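Local coordinates for protein sialidase B (Streptococcus pneumoniae serotype 4, PDB 4XJW) that cleaves terminal sialic acid residues from alpha-2,3-, alpha-2,6- and alpha-2,8-linked oligosaccharides, glycoproteins and glycolipids as a family 33 glycoside hydrolase, at residues A[220-225]-A[290-295]; A[239-244]-A[255-260]. The protein carries 1 engineered substitution. All coordinates share one frame; numbering follows the deposited sequence.

How the interactions relate
Both interactions belong to one corner of the sialidase beta-propeller and lie with their centres about 8 Å apart. Strands 219-226 and 237-244, consecutive in the chain, are neighbours in a four-stranded antiparallel sheet, 205-213, 219-226, 237-244, 255-256, whose order across the sheet is their order in the sequence, as in a propeller blade. Interaction 2 is the last pairing of that sheet, and its residues fall between the two segments of interaction 1 in sequence, where strand 219-226 meets strand 286-294 of the next sheet. Backbone bonds such as Ser221 N to Ser242 O (2.8 Å) tie the two together. Interaction 2 builds the blade; interaction 1 packs it against its neighbour.

Interaction 1: A[220-225]-A[290-295]; sequences LSSIDA and SSIVED
Ser222 and Ser290 meet hydroxyl to hydroxyl, their OG atoms joined by a 2.8 Å hydrogen bond in which either could be the donor. The match is symmetrical: both CB atoms already face the other strand, and chi1 near 65° in both, with OG between the backbone N and the carbonyl carbon, brings the two OG atoms together. Serine suits this place because two short side chains, each reaching half-way, bridge strands too far apart for backbone pairing; Ser222 OG has a further partner in Thr210 OG1.

Ile292 sends its longer branch across, with CG1 beside the backbone N and CD1 extended beyond it. That methyl reaches Leu220 CD2 at 3.8 Å and also lies 3.5 Å from Ser222 OG, so one methyl touches both the leucine and the serine. The leucine and isoleucine side chains cross at about a right angle.

On the other side of the serines a water replaces direct contact. It donates to Asp224 OD1 (2.7 Å) and accepts from Ser290 N (3.0 Å). OD1 also receives Asp289 N, while OD2 forms a salt bridge with Arg226. The Asp224 side chain lies about 5 Å from that of Arg207, which by similarity binds substrate.

The contact joins two adjacent sheets of the sialidase beta-propeller, strand 219-226 of one against strand 286-294 of the other, nearly antiparallel at 166° with axes 7.1 Å apart. Strand 301-308, sheet neighbour of 286-294, packs on Leu220, Ser222 and Ile292, while strand 237-244 borders Ser222, Asp224 and Ser290.

Interaction 2: A[239-244]-A[255-260]; sequences IATSYS and IFAMKF
Thr241 and Ile255 are paired by two backbone hydrogen bonds, Thr241 N to Ile255 O (2.9 Å) and Ile255 N to Thr241 O (3.0 Å), which makes them an antiparallel hydrogen-bonded pair. Ala240 and Phe256 follow as a non-hydrogen-bonded pair, where Ala240 CA comes within 3.2 Å of Ile255 O in a CA-H...O contact. Then the ladder slips by one residue: Ala257 and Met258 both face Ile239, a classic beta bulge. Ile239 O accepts a 2.9 Å bond from Ala257 N, which sits 28° out of the carbonyl plane, and a weak one from Met258 N. Ile239 N closes the pairing by donating to Met258 O at 3.0 Å.

Among the apolar contacts, Thr241 CG2 meets the Ala257 methyl, which also faces Ile239 CG2. The Ile239 and Met258 side chains run alongside each other, Ile239 CG1 4.2 Å from Met258 CB. The opposite face carries Ala240 and Phe256. The Phe256 ring turns its edge to Ile239 O, which lies in the ring plane, while CB of Ala240 approaches Phe256 CD1 obliquely; a small residue suits this non-hydrogen-bonded position, where the two CA atoms come close.

Polar and apolar groups mix at Thr241. Its OG1, placed between the backbone N and carbonyl carbon (chi1 61°), lies 3.4 Å from Ile255 CG1 and is hydrogen-bonded to Trp433 NE1, so the hydroxyl is satisfied despite its burial.

Strand 255-256 is the outermost strand of its four-stranded sheet, paired with the internal strand 237-244, and at Ala257 the chain turns a corner out of this sheet. Segment 239-244 enters the first BNR repeat. Strand 219-226 lies on the other side of strand 237-244, while strands 286-294 and 301-308 pack against Ile239 and Met258.

Interaction 1: A[220-225]-A[290-295]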
ATOM      1  N   LEU A 220       1.545  15.616  -5.643  1.00  7.46           N
ATOM      2  CA  LEU A 220       0.961  15.251  -4.352  1.00  7.06           C
ATOM      3  C   LEU A 220       0.677  13.753  -4.337  1.00  8.38           C
ATOM      4  O   LEU A 220       0.293  13.167  -5.361  1.00 10.54           O
ATOM      5  CB  LEU A 220      -0.343  16.018  -4.126  1.00  9.53           C
ATOM      6  CG  LEU A 220      -1.078  15.873  -2.787  1.00  8.04           C
ATOM      7  CD1 LEU A 220      -0.183  16.362  -1.660  1.00 10.23           C
ATOM      8  CD2 LEU A 220      -2.409  16.638  -2.800  1.00 11.45           C
ATOM      9  N   SER A 221       0.894  13.128  -3.183  1.00  8.32           N
ATOM     10  CA  SER A 221       0.566  11.710  -3.007  1.00  7.98           C
ATOM     11  C   SER A 221      -0.245  11.532  -1.746  1.00  6.66           C
ATOM     12  O   SER A 221       0.045  12.138  -0.725  1.00  8.71           O
ATOM     13  CB  SER A 221       1.852  10.871  -2.925  1.00  9.06           C
ATOM     14  OG  SER A 221       1.583   9.503  -2.590  1.00 10.40           O
ATOM     15  N   SER A 222      -1.273  10.691  -1.819  1.00  8.19           N
ATOM     16  CA  SER A 222      -1.966  10.244  -0.607  1.00 10.20           C
ATOM     17  C   SER A 222      -1.876   8.730  -0.459  1.00 10.45           C
ATOM     18  O   SER A 222      -1.507   8.024  -1.407  1.00  9.42           O
ATOM     19  CB  SER A 222      -3.421  10.720  -0.546  1.00  9.42           C
ATOM     20  OG  SER A 222      -4.212  10.173  -1.581  1.00 12.34           O
ATOM     21  N   ILE A 223      -2.187   8.247   0.742  1.00  8.08           N
ATOM     22  CA  ILE A 223      -1.978   6.845   1.086  1.00  7.65           C
ATOM     23  C   ILE A 223      -2.813   6.487   2.302  1.00 10.23           C
ATOM     24  O   ILE A 223      -3.161   7.360   3.102  1.00  8.63           O
ATOM     25  CB  ILE A 223      -0.468   6.580   1.367  1.00 10.74           C
ATOM     26  CG1 ILE A 223      -0.142   5.088   1.352  1.00 13.54           C
ATOM     27  CG2 ILE A 223      -0.042   7.109   2.722  1.00  9.19           C
ATOM     28  CD1 ILE A 223       0.703   4.684   0.227  1.00 13.16           C
ATOM     29  N   ASP A 224      -3.165   5.209   2.412  1.00  8.42           N
ATOM     30  CA  ASP A 224      -3.661   4.642   3.665  1.00  6.96           C
ATOM     31  C   ASP A 224      -2.459   4.360   4.556  1.00  7.75           C
ATOM     32  O   ASP A 224      -1.589   3.574   4.181  1.00  7.82           O
ATOM     33  CB  ASP A 224      -4.329   3.285   3.420  1.00  8.19           C
ATOM     34  CG  ASP A 224      -5.750   3.370   2.879  1.00 10.63           C
ATOM     35  OD1 ASP A 224      -6.150   4.347   2.215  1.00 14.96           O
ATOM     36  OD2 ASP A 224      -6.473   2.373   3.100  1.00 13.19           O
ATOM     37  N   ALA A 225      -2.410   5.010   5.716  1.00  9.06           N
ATOM     38  CA  ALA A 225      -1.445   4.710   6.755  1.00  6.04           C
ATOM     39  C   ALA A 225      -2.149   3.649   7.611  1.00  8.05           C
ATOM     40  O   ALA A 225      -3.085   3.966   8.345  1.00  9.67           O
ATOM     41  CB  ALA A 225      -1.136   5.962   7.569  1.00  9.82           C
ATOM     42  N   SER A 290      -8.376   6.586  -0.657  1.00  9.51           N
ATOM     43  CA  SER A 290      -8.428   8.014  -0.922  1.00  8.50           C
ATOM     44  C   SER A 290      -8.284   8.351  -2.396  1.00  9.51           C
ATOM     45  O   SER A 290      -7.777   7.544  -3.193  1.00  8.93           O
ATOM     46  CB  SER A 290      -7.373   8.766  -0.101  1.00  9.29           C
ATOM     47  OG  SER A 290      -6.054   8.426  -0.497  1.00  9.78           O
ATOM     48  N   SER A 291      -8.696   9.568  -2.740  1.00  9.57           N
ATOM     49  CA  SER A 291      -8.657  10.046  -4.121  1.00 10.32           C
ATOM     50  C   SER A 291      -8.468  11.563  -4.118  1.00  8.87           C
ATOM     51  O   SER A 291      -9.046  12.256  -3.268  1.00 10.68           O
ATOM     52  CB  SER A 291      -9.947   9.674  -4.861  1.00 13.25           C
ATOM     53  OG  SER A 291      -9.753   9.785  -6.256  1.00 15.92           O
ATOM     54  N   ILE A 292      -7.678  12.073  -5.068  1.00  9.14           N
ATOM     55  CA  ILE A 292      -7.308  13.494  -5.112  1.00 10.20           C
ATOM     56  C   ILE A 292      -7.683  14.157  -6.440  1.00 10.42           C
ATOM     57  O   ILE A 292      -7.575  13.537  -7.498  1.00  9.60           O
ATOM     58  CB  ILE A 292      -5.792  13.669  -4.909  1.00  9.91           C
ATOM     59  CG1 ILE A 292      -5.395  13.311  -3.483  1.00 14.28           C
ATOM     60  CG2 ILE A 292      -5.363  15.112  -5.181  1.00 14.06           C
ATOM     61  CD1 ILE A 292      -3.880  13.203  -3.314  1.00 14.82           C
ATOM     62  N   VAL A 293      -8.110  15.419  -6.385  1.00 10.21           N
ATOM     63  CA  VAL A 293      -8.260  16.222  -7.588  1.00  9.12           C
ATOM     64  C   VAL A 293      -7.913  17.663  -7.250  1.00  9.69           C
ATOM     65  O   VAL A 293      -7.954  18.064  -6.081  1.00 12.31           O
ATOM     66  CB  VAL A 293      -9.706  16.119  -8.130  1.00 10.72           C
ATOM     67  CG1 VAL A 293     -10.626  17.011  -7.317  1.00 10.37           C
ATOM     68  CG2 VAL A 293      -9.754  16.520  -9.596  1.00 12.72           C
ATOM     69  N   GLU A 294      -7.521  18.436  -8.256  1.00  8.71           N
ATOM     70  CA  GLU A 294      -7.321  19.871  -8.044  1.00 12.15           C
ATOM     71  C   GLU A 294      -8.429  20.639  -8.734  1.00 11.37           C
ATOM     72  O   GLU A 294      -8.797  20.318  -9.867  1.00 12.01           O
ATOM     73  CB  GLU A 294      -5.950  20.332  -8.536  1.00 12.29           C
ATOM     74  CG  GLU A 294      -5.673  21.817  -8.242  1.00 16.99           C
ATOM     75  CD  GLU A 294      -4.220  22.196  -8.471  1.00 15.93           C
ATOM     76  OE1 GLU A 294      -3.719  21.939  -9.582  1.00 16.51           O
ATOM     77  OE2 GLU A 294      -3.584  22.731  -7.536  1.00 17.49           O
ATOM     78  N   ASP A 295      -8.960  21.649  -8.046  1.00 11.44           N
ATOM     79  CA  ASP A 295     -10.040  22.472  -8.580  1.00 12.45           C
ATOM     80  C   ASP A 295      -9.507  23.772  -9.162  1.00 15.53           C
ATOM     81  O   ASP A 295      -8.830  24.530  -8.473  1.00 16.79           O
ATOM     82  CB  ASP A 295     -11.067  22.764  -7.485  1.00 13.80           C
ATOM     83  CG  ASP A 295     -12.131  23.745  -7.930  1.00 16.51           C
ATOM     84  OD1 ASP A 295     -12.598  23.636  -9.086  1.00 20.19           O
ATOM     85  OD2 ASP A 295     -12.503  24.606  -7.112  1.00 17.82           O
TER
HETATM   86  O   HOH W   1      -5.513   5.807  -0.009  1.00 13.99           O

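Interaction 2: A[239-244]-A[255-260]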
ATOM      1  N   ILE A 239      -5.569   8.610   6.621  1.00  9.37           N
ATOM      2  CA  ILE A 239      -5.091   9.023   5.293  1.00  8.87           C
ATOM      3  C   ILE A 239      -3.946  10.010   5.467  1.00  9.07           C
ATOM      4  O   ILE A 239      -4.096  11.022   6.151  1.00  9.27           O
ATOM      5  CB  ILE A 239      -6.201   9.684   4.458  1.00  9.79           C
ATOM      6  CG1 ILE A 239      -7.446   8.789   4.365  1.00 10.24           C
ATOM      7  CG2 ILE A 239      -5.672  10.031   3.070  1.00 11.37           C
ATOM      8  CD1 ILE A 239      -7.178   7.378   3.816  1.00 10.46           C
ATOM      9  N   ALA A 240      -2.797   9.706   4.862  1.00  9.18           N
ATOM     10  CA  ALA A 240      -1.617  10.568   4.969  1.00  9.04           C
ATOM     11  C   ALA A 240      -1.257  11.114   3.596  1.00 10.47           C
ATOM     12  O   ALA A 240      -1.616  10.527   2.569  1.00  8.97           O
ATOM     13  CB  ALA A 240      -0.431   9.803   5.574  1.00  8.18           C
ATOM     14  N   THR A 241      -0.551  12.242   3.585  1.00  9.13           N
ATOM     15  CA  THR A 241      -0.118  12.868   2.331  1.00  8.33           C
ATOM     16  C   THR A 241       1.325  13.346   2.410  1.00  8.74           C
ATOM     17  O   THR A 241       1.837  13.629   3.496  1.00  8.99           O
ATOM     18  CB  THR A 241      -1.021  14.065   1.890  1.00  8.83           C
ATOM     19  OG1 THR A 241      -0.991  15.095   2.879  1.00 10.46           O
ATOM     20  CG2 THR A 241      -2.472  13.659   1.720  1.00  8.88           C
ATOM     21  N   SER A 242       1.947  13.432   1.236  1.00  8.40           N
ATOM     22  CA  SER A 242       3.292  13.984   1.063  1.00  7.79           C
ATOM     23  C   SER A 242       3.377  14.612  -0.332  1.00  9.10           C
ATOM     24  O   SER A 242       2.669  14.198  -1.240  1.00  9.49           O
ATOM     25  CB  SER A 242       4.329  12.864   1.227  1.00  8.57           C
ATOM     26  OG  SER A 242       5.648  13.310   0.914  1.00  8.95           O
ATOM     27  N   TYR A 243       4.212  15.628  -0.510  1.00  8.43           N
ATOM     28  CA  TYR A 243       4.340  16.253  -1.833  1.00 10.23           C
ATOM     29  C   TYR A 243       5.806  16.424  -2.212  1.00 10.94           C
ATOM     30  O   TYR A 243       6.704  16.429  -1.350  1.00  9.74           O
ATOM     31  CB  TYR A 243       3.608  17.625  -1.902  1.00  8.17           C
ATOM     32  CG  TYR A 243       4.013  18.551  -0.790  1.00  9.24           C
ATOM     33  CD1 TYR A 243       5.160  19.321  -0.890  1.00  9.47           C
ATOM     34  CD2 TYR A 243       3.283  18.591   0.396  1.00 10.48           C
ATOM     35  CE1 TYR A 243       5.555  20.148   0.163  1.00 15.04           C
ATOM     36  CE2 TYR A 243       3.661  19.397   1.443  1.00 12.13           C
ATOM     37  CZ  TYR A 243       4.797  20.169   1.326  1.00 13.68           C
ATOM     38  OH  TYR A 243       5.172  20.976   2.377  1.00 16.07           O
ATOM     39  N   SER A 244       6.045  16.554  -3.512  1.00  7.75           N
ATOM     40  CA  SER A 244       7.377  16.806  -4.028  1.00  9.66           C
ATOM     41  C   SER A 244       7.341  18.063  -4.883  1.00  9.50           C
ATOM     42  O   SER A 244       6.445  18.224  -5.724  1.00 10.04           O
ATOM     43  CB  SER A 244       7.853  15.614  -4.866  1.00  9.13           C
ATOM     44  OG  SER A 244       9.050  15.980  -5.548  1.00  8.74           O
ATOM     45  N   ILE A 255       2.002  14.281   6.421  1.00  8.75           N
ATOM     46  CA  ILE A 255       1.036  14.819   7.374  1.00  9.61           C
ATOM     47  C   ILE A 255      -0.241  14.027   7.204  1.00 11.52           C
ATOM     48  O   ILE A 255      -0.358  13.243   6.253  1.00 12.08           O
ATOM     49  CB  ILE A 255       0.750  16.326   7.153  1.00 10.99           C
ATOM     50  CG1 ILE A 255       0.128  16.584   5.768  1.00 10.50           C
ATOM     51  CG2 ILE A 255       2.017  17.116   7.372  1.00 12.23           C
ATOM     52  CD1 ILE A 255      -0.402  18.008   5.573  1.00 16.29           C
ATOM     53  N   PHE A 256      -1.201  14.223   8.104  1.00 10.00           N
ATOM     54  CA  PHE A 256      -2.501  13.573   7.933  1.00  9.73           C
ATOM     55  C   PHE A 256      -3.493  14.482   7.234  1.00 10.95           C
ATOM     56  O   PHE A 256      -3.593  15.669   7.551  1.00 12.61           O
ATOM     57  CB  PHE A 256      -3.114  13.119   9.271  1.00 10.50           C
ATOM     58  CG  PHE A 256      -2.312  12.084   9.994  1.00 10.35           C
ATOM     59  CD1 PHE A 256      -2.126  10.819   9.445  1.00 12.15           C
ATOM     60  CD2 PHE A 256      -1.761  12.358  11.236  1.00 11.45           C
ATOM     61  CE1 PHE A 256      -1.378   9.862  10.123  1.00  9.47           C
ATOM     62  CE2 PHE A 256      -1.020  11.413  11.916  1.00 15.18           C
ATOM     63  CZ  PHE A 256      -0.827  10.160  11.362  1.00 13.28           C
ATOM     64  N   ALA A 257      -4.231  13.901   6.290  1.00  9.94           N
ATOM     65  CA  ALA A 257      -5.376  14.548   5.662  1.00 10.13           C
ATOM     66  C   ALA A 257      -6.670  14.215   6.396  1.00  8.06           C
ATOM     67  O   ALA A 257      -7.561  15.067   6.516  1.00 11.35           O
ATOM     68  CB  ALA A 257      -5.483  14.161   4.193  1.00  8.91           C
ATOM     69  N   MET A 258      -6.789  12.970   6.857  1.00 10.68           N
ATOM     70  CA  MET A 258      -7.928  12.535   7.670  1.00 10.82           C
ATOM     71  C   MET A 258      -7.415  11.597   8.742  1.00 11.93           C
ATOM     72  O   MET A 258      -6.655  10.665   8.452  1.00 10.79           O
ATOM     73  CB  MET A 258      -8.983  11.801   6.823  1.00  9.88           C
ATOM     74  CG  MET A 258      -9.641  12.657   5.751  1.00 10.35           C
ATOM     75  SD  MET A 258     -10.969  11.767   4.919  1.00 14.73           S
ATOM     76  CE  MET A 258     -11.396  12.959   3.650  1.00 11.19           C
ATOM     77  N   LYS A 259      -7.830  11.834   9.981  1.00 11.26           N
ATOM     78  CA  LYS A 259      -7.379  11.005  11.085  1.00 12.40           C
ATOM     79  C   LYS A 259      -8.434  10.927  12.171  1.00 11.94           C
ATOM     80  O   LYS A 259      -9.274  11.829  12.315  1.00 14.09           O
ATOM     81  CB  LYS A 259      -6.093  11.563  11.677  1.00 18.34           C
ATOM     82  CG  LYS A 259      -6.327  12.838  12.462  1.00 18.72           C
ATOM     83  CD  LYS A 259      -5.068  13.300  13.161  1.00 24.87           C
ATOM     84  CE  LYS A 259      -4.474  12.150  13.930  1.00 23.01           C
ATOM     85  NZ  LYS A 259      -3.259  12.524  14.706  1.00 32.36           N
ATOM     86  N   PHE A 260      -8.390   9.828  12.917  1.00 11.53           N
ATOM     87  CA  PHE A 260      -9.189   9.639  14.117  1.00 10.50           C
ATOM     88  C   PHE A 260      -8.247   9.371  15.274  1.00 12.10           C
ATOM     89  O   PHE A 260      -7.130   8.881  15.076  1.00 15.51           O
ATOM     90  CB  PHE A 260     -10.107   8.428  13.973  1.00 11.76           C
ATOM     91  CG  PHE A 260     -11.341   8.680  13.166  1.00 11.20           C
ATOM     92  CD1 PHE A 260     -12.172   9.756  13.449  1.00 12.18           C
ATOM     93  CD2 PHE A 260     -11.688   7.823  12.128  1.00  9.44           C
ATOM     94  CE1 PHE A 260     -13.341   9.964  12.716  1.00 13.45           C
ATOM     95  CE2 PHE A 260     -12.848   8.035  11.389  1.00 11.59           C
ATOM     96  CZ  PHE A 260     -13.667   9.104  11.684  1.00 11.17           C
TER